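TRAP dicarboxylate transporter-DctP subunit (Rhodobacter sphaeroides, PDB 4PE3) probably binds a small organic acid in the periplasm and hands it to a TRAP membrane transporter. Local coordinates at residues Leu154-Ser159 and Ser218-Thr223; Ala211-Val216 and Gly236-Pro241. All coordinates share one frame; numbering follows the deposited sequence.

Contact 1: residues Leu154-Ser159 and Ser218-Thr223. With ZN (zinc ion), chain F; ZN (zinc ion), chain H.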
ATOM      1  N   LEU A 154       1.203   4.978  -3.684  1.00  8.93           N
ATOM      2  CA  LEU A 154      -0.166   5.170  -4.159  1.00  8.13           C
ATOM      3  C   LEU A 154      -0.150   4.983  -5.669  1.00  8.42           C
ATOM      4  O   LEU A 154       0.638   5.646  -6.372  1.00 10.00           O
ATOM      5  CB  LEU A 154      -0.643   6.563  -3.798  1.00  8.08           C
ATOM      6  CG  LEU A 154      -1.987   6.989  -4.365  1.00 10.40           C
ATOM      7  CD1 LEU A 154      -3.114   6.069  -3.918  1.00 12.20           C
ATOM      8  CD2 LEU A 154      -2.248   8.448  -3.993  1.00 11.05           C
ATOM      9  N   GLU A 155      -0.966   4.065  -6.169  1.00  8.17           N
ATOM     10  CA  GLU A 155      -1.040   3.809  -7.611  1.00  6.68           C
ATOM     11  C   GLU A 155      -1.720   4.961  -8.315  1.00  8.24           C
ATOM     12  O   GLU A 155      -2.550   5.646  -7.713  1.00  8.52           O
ATOM     13  CB  GLU A 155      -1.790   2.504  -7.880  1.00  8.18           C
ATOM     14  CG  GLU A 155      -1.102   1.245  -7.303  1.00  9.18           C
ATOM     15  CD  GLU A 155      -1.619  -0.033  -7.921  1.00 13.40           C
ATOM     16  OE1 GLU A 155      -2.569   0.012  -8.694  1.00 14.27           O
ATOM     17  OE2 GLU A 155      -1.081  -1.123  -7.613  1.00 22.63           O
ATOM     18  N   ALA A 156      -1.361   5.190  -9.577  1.00  7.10           N
ATOM     19  CA  ALA A 156      -2.117   6.091 -10.438  1.00  6.18           C
ATOM     20  C   ALA A 156      -3.076   5.274 -11.282  1.00  7.09           C
ATOM     21  O   ALA A 156      -2.849   4.097 -11.519  1.00  9.72           O
ATOM     22  CB  ALA A 156      -1.172   6.865 -11.318  1.00  7.17           C
ATOM     23  N   PHE A 157      -4.157   5.894 -11.749  1.00  7.33           N
ATOM     24  CA  PHE A 157      -5.138   5.183 -12.553  1.00  8.54           C
ATOM     25  C   PHE A 157      -4.814   5.388 -14.020  1.00  7.55           C
ATOM     26  O   PHE A 157      -4.439   6.481 -14.429  1.00  7.87           O
ATOM     27  CB  PHE A 157      -6.540   5.760 -12.241  1.00  8.91           C
ATOM     28  CG  PHE A 157      -7.694   4.854 -12.616  1.00  9.06           C
ATOM     29  CD1 PHE A 157      -7.772   3.572 -12.126  1.00  8.72           C
ATOM     30  CD2 PHE A 157      -8.723   5.308 -13.410  1.00  9.70           C
ATOM     31  CE1 PHE A 157      -8.829   2.733 -12.449  1.00 10.51           C
ATOM     32  CE2 PHE A 157      -9.794   4.483 -13.740  1.00 10.60           C
ATOM     33  CZ  PHE A 157      -9.847   3.191 -13.239  1.00 10.78           C
ATOM     34  N   VAL A 158      -5.073   4.347 -14.802  1.00  8.62           N
ATOM     35  CA  VAL A 158      -4.921   4.363 -16.253  1.00  8.43           C
ATOM     36  C   VAL A 158      -6.326   4.465 -16.856  1.00  8.69           C
ATOM     37  O   VAL A 158      -7.201   3.679 -16.497  1.00  9.26           O
ATOM     38  CB  VAL A 158      -4.248   3.073 -16.736  1.00  8.46           C
ATOM     39  CG1 VAL A 158      -4.281   2.986 -18.279  1.00  9.92           C
ATOM     40  CG2 VAL A 158      -2.826   2.979 -16.199  1.00  8.87           C
ATOM     41  N   SER A 159      -6.553   5.430 -17.741  1.00  7.94           N
ATOM     42  CA  SER A 159      -7.854   5.543 -18.388  1.00  9.37           C
ATOM     43  C   SER A 159      -7.744   6.156 -19.774  1.00  8.92           C
ATOM     44  O   SER A 159      -7.046   7.140 -19.960  1.00 10.22           O
ATOM     45  CB  SER A 159      -8.847   6.360 -17.530  1.00 10.21           C
ATOM     46  OG  SER A 159     -10.109   6.385 -18.177  1.00 10.06           O
ATOM     47  N   SER A 218       4.853   6.391 -12.389  1.00  7.61           N
ATOM     48  CA  SER A 218       6.125   6.244 -13.096  1.00  8.33           C
ATOM     49  C   SER A 218       6.187   4.943 -13.902  1.00  7.88           C
ATOM     50  O   SER A 218       6.741   4.924 -15.001  1.00  8.15           O
ATOM     51  CB  SER A 218       7.303   6.349 -12.132  1.00  8.68           C
ATOM     52  OG  SER A 218       7.187   5.370 -11.118  1.00 10.75           O
ATOM     53  N   VAL A 219       5.643   3.866 -13.369  1.00  7.72           N
ATOM     54  CA  VAL A 219       5.550   2.605 -14.073  1.00  7.85           C
ATOM     55  C   VAL A 219       4.532   2.691 -15.179  1.00  7.65           C
ATOM     56  O   VAL A 219       4.802   2.237 -16.301  1.00  7.99           O
ATOM     57  CB  VAL A 219       5.210   1.450 -13.089  1.00  9.29           C
ATOM     58  CG1 VAL A 219       4.875   0.165 -13.819  1.00  8.06           C
ATOM     59  CG2 VAL A 219       6.365   1.229 -12.105  1.00  9.55           C
ATOM     60  N   ASN A 220       3.363   3.259 -14.886  1.00  7.27           N
ATOM     61  CA  ASN A 220       2.313   3.352 -15.899  1.00  7.70           C
ATOM     62  C   ASN A 220       2.836   4.106 -17.110  1.00  8.19           C
ATOM     63  O   ASN A 220       2.570   3.713 -18.279  1.00  9.93           O
ATOM     64  CB  ASN A 220       1.075   4.055 -15.343  1.00  6.82           C
ATOM     65  CG  ASN A 220       0.408   3.299 -14.231  1.00  6.68           C
ATOM     66  OD1 ASN A 220       0.744   2.164 -13.928  1.00  8.25           O
ATOM     67  ND2 ASN A 220      -0.563   3.963 -13.580  1.00  7.70           N
ATOM     68  N   GLN A 221       3.566   5.172 -16.843  1.00  7.44           N
ATOM     69  CA  GLN A 221       4.143   6.025 -17.877  1.00  7.71           C
ATOM     70  C   GLN A 221       5.212   5.289 -18.683  1.00  9.02           C
ATOM     71  O   GLN A 221       5.192   5.273 -19.914  1.00  9.83           O
ATOM     72  CB  GLN A 221       4.735   7.294 -17.272  1.00  7.82           C
ATOM     73  CG  GLN A 221       5.243   8.304 -18.335  1.00  9.22           C
ATOM     74  CD  GLN A 221       4.140   8.892 -19.212  1.00 11.28           C
ATOM     75  OE1 GLN A 221       2.992   8.973 -18.817  1.00 10.75           O
ATOM     76  NE2 GLN A 221       4.510   9.301 -20.436  1.00 17.13           N
ATOM     77  N   ASP A 222       6.130   4.634 -17.984  1.00  8.33           N
ATOM     78  CA  ASP A 222       7.215   3.904 -18.645  1.00  8.99           C
ATOM     79  C   ASP A 222       6.702   2.782 -19.521  1.00  9.81           C
ATOM     80  O   ASP A 222       7.341   2.432 -20.530  1.00 11.40           O
ATOM     81  CB  ASP A 222       8.152   3.275 -17.617  1.00  9.26           C
ATOM     82  CG  ASP A 222       9.249   4.190 -17.167  1.00  9.40           C
ATOM     83  OD1 ASP A 222       9.396   5.330 -17.644  1.00 12.06           O
ATOM     84  OD2 ASP A 222      10.022   3.735 -16.289  1.00 10.49           O
ATOM     85  N   THR A 223       5.568   2.208 -19.144  0.52  9.14           N
ATOM     86  CA  THR A 223       5.010   1.061 -19.819  0.52  8.79           C
ATOM     87  C   THR A 223       4.288   1.471 -21.115  0.52 11.79           C
ATOM     88  O   THR A 223       4.016   0.639 -21.983  0.52 12.57           O
ATOM     89  CB  THR A 223       4.131   0.252 -18.826  0.52 14.02           C
ATOM     90  OG1 THR A 223       4.953  -0.208 -17.729  0.52  9.92           O
ATOM     91  CG2 THR A 223       3.508  -0.939 -19.490  0.52 19.89           C
TER
HETATM   92 ZN    ZN F 405      -2.526  -2.045  -8.894  0.86 15.23          ZN
HETATM   93 ZN    ZN H 407      11.754   4.652 -15.946  0.96 10.75          ZN
HETATM   94  O   HOH W   1      -1.575   6.393 -14.923  1.00  9.10           O
HETATM   95  O   HOH W   2      -3.602  -2.289  -7.110  1.00 26.91           O
HETATM   96  O   HOH W   3      -1.570  -3.789  -9.077  1.00 15.40           O
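Asn220 reaches out from helix 217-223 and sets its amide against Ala156 and Val158. The contact is narrow, and all the packing is around this one side chain. Val158 CG2 lies 3.6 Å from Asn220 ND2 and 3.8 Å from Asn220 CG, with the two side chains running obliquely past each other. Ala156 CB flanks the same nitrogen, at 3.7 Å from Asn220 ND2. The first torsion of Asn220 (chi1 -64°) puts CG beside the backbone N, which lets the amide nitrogen meet both Ala156 and Val158.

Asn220 ND2 donates a weak hydrogen bond to Ala156 O, 3.1 Å long and bent to 134°. It also gives a hydrogen bond to water 1, which donates in turn to Phe157 O. The other end of the amide is held outside the two segments, where Asn220 OD1 accepts from Ser215 N.

The solvent side is different. Asp222 is exposed at the helix surface, and its OD2 binds a separate zinc ion at 2.0 Å. Glu155 also leaves the packed patch. Its extended chain carries both OE1 and OE2 to 2.1 Å from another zinc ion, where two waters also bind. Asp213 OD1 and the backbone Tyr214 O complete that site.

The amide of Asn220 thus acts as donor and acceptor at once in a buried place. Flipping it would set OD1 against Ala156 O and ND2 against Ser215 N, which probably fixes its rotation. The tie between helix and 154-159 is modest: one weak direct bond, a water bridge and a few carbon contacts, while Ser215 N anchors the other end.

Contact 2: residues Ala211-Val216 and Gly236-Pro241. With ZN (zinc ion), chain F.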
ATOM      1  N   ALA A 211      -9.967   1.230 -19.104  1.00  9.67           N
ATOM      2  CA  ALA A 211      -9.240   1.783 -17.962  1.00  8.24           C
ATOM      3  C   ALA A 211      -8.637   0.628 -17.158  1.00  8.29           C
ATOM      4  O   ALA A 211      -9.026  -0.524 -17.332  1.00 10.42           O
ATOM      5  CB  ALA A 211     -10.182   2.597 -17.081  1.00 10.31           C
ATOM      6  N   ALA A 212      -7.721   0.933 -16.257  1.00  8.52           N
ATOM      7  CA  ALA A 212      -7.075  -0.117 -15.499  1.00  9.44           C
ATOM      8  C   ALA A 212      -6.448   0.342 -14.221  1.00  7.76           C
ATOM      9  O   ALA A 212      -5.843   1.403 -14.151  1.00  8.49           O
ATOM     10  CB  ALA A 212      -5.988  -0.787 -16.353  1.00  8.94           C
ATOM     11  N   ASP A 213      -6.579  -0.520 -13.215  1.00  8.38           N
ATOM     12  CA  ASP A 213      -5.589  -0.622 -12.160  1.00  9.12           C
ATOM     13  C   ASP A 213      -4.315  -1.175 -12.768  1.00 11.23           C
ATOM     14  O   ASP A 213      -4.359  -2.210 -13.414  1.00 10.83           O
ATOM     15  CB  ASP A 213      -6.136  -1.580 -11.083  1.00 10.51           C
ATOM     16  CG  ASP A 213      -5.158  -1.835  -9.962  1.00 14.21           C
ATOM     17  OD1 ASP A 213      -3.979  -2.136 -10.241  1.00 12.10           O
ATOM     18  OD2 ASP A 213      -5.579  -1.771  -8.783  1.00 13.61           O
ATOM     19  N   TYR A 214      -3.195  -0.494 -12.582  1.00  9.69           N
ATOM     20  CA  TYR A 214      -1.913  -1.058 -12.946  1.00 11.49           C
ATOM     21  C   TYR A 214      -0.982  -0.778 -11.767  1.00 13.01           C
ATOM     22  O   TYR A 214      -1.093  -1.479 -10.707  1.00 19.08           O
ATOM     23  CB  TYR A 214      -1.429  -0.549 -14.318  1.00 10.15           C
ATOM     24  CG  TYR A 214      -0.336  -1.414 -14.913  1.00 10.67           C
ATOM     25  CD1 TYR A 214      -0.607  -2.703 -15.355  1.00 12.09           C
ATOM     26  CD2 TYR A 214       0.966  -0.954 -15.000  1.00 11.44           C
ATOM     27  CE1 TYR A 214       0.390  -3.510 -15.862  1.00 13.91           C
ATOM     28  CE2 TYR A 214       1.975  -1.756 -15.519  1.00 13.68           C
ATOM     29  CZ  TYR A 214       1.668  -3.016 -15.951  1.00 14.50           C
ATOM     30  OH  TYR A 214       2.669  -3.793 -16.478  1.00 19.65           O
ATOM     31  N   SER A 215      -0.192   0.285 -11.842  1.00  7.40           N
ATOM     32  CA  SER A 215       0.844   0.567 -10.860  1.00  7.40           C
ATOM     33  C   SER A 215       0.953   2.064 -10.533  1.00  7.01           C
ATOM     34  O   SER A 215      -0.004   2.824 -10.770  1.00  7.23           O
ATOM     35  CB  SER A 215       2.177   0.012 -11.377  1.00  9.90           C
ATOM     36  OG  SER A 215       3.236   0.094 -10.434  1.00 11.37           O
ATOM     37  N   VAL A 216       2.083   2.491  -9.980  1.00  7.53           N
ATOM     38  CA  VAL A 216       2.355   3.880  -9.728  1.00  7.01           C
ATOM     39  C   VAL A 216       2.553   4.600 -11.059  1.00  6.84           C
ATOM     40  O   VAL A 216       2.855   3.965 -12.078  1.00  6.94           O
ATOM     41  CB  VAL A 216       3.569   4.046  -8.802  1.00  7.27           C
ATOM     42  CG1 VAL A 216       3.287   3.332  -7.483  1.00  8.02           C
ATOM     43  CG2 VAL A 216       4.854   3.512  -9.434  1.00  8.61           C
ATOM     44  N   GLY A 236      -3.606   8.887  -7.806  1.00  8.28           N
ATOM     45  CA  GLY A 236      -4.675   7.916  -7.863  1.00  7.78           C
ATOM     46  C   GLY A 236      -5.628   8.001  -6.680  1.00  8.83           C
ATOM     47  O   GLY A 236      -5.418   8.761  -5.729  1.00  9.51           O
ATOM     48  N   PHE A 237      -6.666   7.179  -6.735  1.00  9.00           N
ATOM     49  CA  PHE A 237      -7.759   7.279  -5.772  1.00  9.28           C
ATOM     50  C   PHE A 237      -8.174   5.936  -5.196  1.00 11.19           C
ATOM     51  O   PHE A 237      -9.205   5.866  -4.521  1.00 10.96           O
ATOM     52  CB  PHE A 237      -8.989   7.958  -6.410  1.00 11.25           C
ATOM     53  CG  PHE A 237      -9.460   7.292  -7.662  1.00  9.51           C
ATOM     54  CD1 PHE A 237     -10.285   6.199  -7.598  1.00 10.13           C
ATOM     55  CD2 PHE A 237      -9.045   7.745  -8.909  1.00 10.70           C
ATOM     56  CE1 PHE A 237     -10.710   5.561  -8.734  1.00 10.81           C
ATOM     57  CE2 PHE A 237      -9.440   7.095 -10.055  1.00  9.79           C
ATOM     58  CZ  PHE A 237     -10.265   5.995  -9.973  1.00 11.49           C
ATOM     59  N   HIS A 238      -7.408   4.864  -5.409  1.00  9.54           N
ATOM     60  CA  HIS A 238      -7.935   3.577  -4.996  1.00  9.66           C
ATOM     61  C   HIS A 238      -7.003   2.537  -4.397  1.00 10.34           C
ATOM     62  O   HIS A 238      -7.487   1.684  -3.660  1.00 11.32           O
ATOM     63  CB  HIS A 238      -8.756   2.947  -6.111  1.00 11.96           C
ATOM     64  CG  HIS A 238      -7.953   2.091  -7.024  1.00 11.02           C
ATOM     65  ND1 HIS A 238      -7.168   2.601  -8.034  1.00 12.65           N
ATOM     66  CD2 HIS A 238      -7.789   0.749  -7.055  1.00 12.58           C
ATOM     67  CE1 HIS A 238      -6.545   1.607  -8.641  1.00 14.39           C
ATOM     68  NE2 HIS A 238      -6.916   0.472  -8.075  1.00 12.35           N
ATOM     69  N   SER A 239      -5.697   2.555  -4.672  1.00  8.58           N
ATOM     70  CA  SER A 239      -4.826   1.480  -4.224  1.00  8.12           C
ATOM     71  C   SER A 239      -3.521   2.012  -3.636  1.00  8.37           C
ATOM     72  O   SER A 239      -2.738   2.663  -4.336  1.00  9.26           O
ATOM     73  CB  SER A 239      -4.513   0.529  -5.362  1.00  9.40           C
ATOM     74  OG  SER A 239      -3.676  -0.504  -4.840  1.00 10.57           O
ATOM     75  N   LEU A 240      -3.283   1.748  -2.357  1.00  9.09           N
ATOM     76  CA  LEU A 240      -2.106   2.221  -1.666  1.00 10.87           C
ATOM     77  C   LEU A 240      -1.705   1.117  -0.681  1.00 13.88           C
ATOM     78  O   LEU A 240      -2.145   1.125   0.476  1.00 12.07           O
ATOM     79  CB  LEU A 240      -2.405   3.544  -0.950  1.00 11.16           C
ATOM     80  CG  LEU A 240      -1.209   4.418  -0.563  1.00 15.91           C
ATOM     81  CD1 LEU A 240      -1.665   5.842  -0.193  1.00 16.62           C
ATOM     82  CD2 LEU A 240      -0.451   3.793   0.575  1.00 14.53           C
ATOM     83  N   PRO A 241      -0.911   0.139  -1.130  1.00 12.08           N
ATOM     84  CA  PRO A 241      -0.631  -1.021  -0.279  1.00 13.08           C
ATOM     85  C   PRO A 241       0.232  -0.713   0.949  1.00 15.75           C
ATOM     86  O   PRO A 241       1.167   0.074   0.896  1.00 14.19           O
ATOM     87  CB  PRO A 241       0.107  -1.982  -1.211  1.00 15.47           C
ATOM     88  CG  PRO A 241      -0.221  -1.521  -2.596  1.00 14.84           C
ATOM     89  CD  PRO A 241      -0.448  -0.053  -2.514  1.00 14.25           C
TER
HETATM   90 ZN    ZN F 405      -2.526  -2.045  -8.894  0.86 15.23          ZN
HETATM   91  O   HOH W   2      -3.602  -2.289  -7.110  1.00 26.91           O
HETATM   92  O   HOH W   3      -1.570  -3.789  -9.077  1.00 15.40           O
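Asp213 and His238 meet through a short, nearly straight hydrogen bond. His238 NE2 donates to Asp213 OD2 at 2.7 Å, with an N-H...O angle of 161°. The oxygen lies close to the imidazole plane, at the ring edge. The nitrogen, by contrast, comes to OD2 from above the carboxylate plane, and the two flat groups stand 74° apart. Water 2 also donates to Asp213 OD2, at 2.6 Å. The other oxygen of Asp213, OD1, binds the zinc ion at 2.0 Å. The backbone oxygen Tyr214 O is a longer ligand of the same ion, at 2.4 Å. The carboxylate therefore divides its work between metal and protein.

This is a His-carboxylate hydrogen bond in which second-shell His238 positions first-shell Asp213. It joins the segment of strand 211-213, in the four-stranded sheet, to the loop that leads into strand 243-248 of the five-stranded sheet. In a two-lobed solute-binding protein, 236-241 is consistent with one of the connections running between the lobes.

Water 2 is itself a zinc ligand, and it is hydrogen-bonded to Ser239 OG at 2.9 Å. Ser239 CB rests 3.6 Å above one face of the His238 ring, toward its rim. Further out, Asn111 ND2 is bonded to Ser239 OG. Ile181 of helix 180-187 touches both Asp213 and His238, and Arg175 NH1 bonds to Asp213 O.

How the contacts relate
The chain first passes through 154-159, then 211-216, 218-223 and 236-241. Contact 1 joins the first and third, closing a loop of 58 residues and tying helix 217-223 to strand 157-159. Contact 2 joins the second and fourth, closing one of 19 residues and tying the four-stranded sheet to the loop entering the five-stranded one. The segments alternate, so the two closures cross and neither nests in the other. Strands 157-159 and 211-213 are antiparallel neighbours, linked by a probable hydrogen bond from Ala212 N to Val158 O. Glu155 N probably bonds to Ser239 O. One zinc ion, with waters 2 and 3, is shared by both contacts and takes its protein ligands from 154-159 and 211-216.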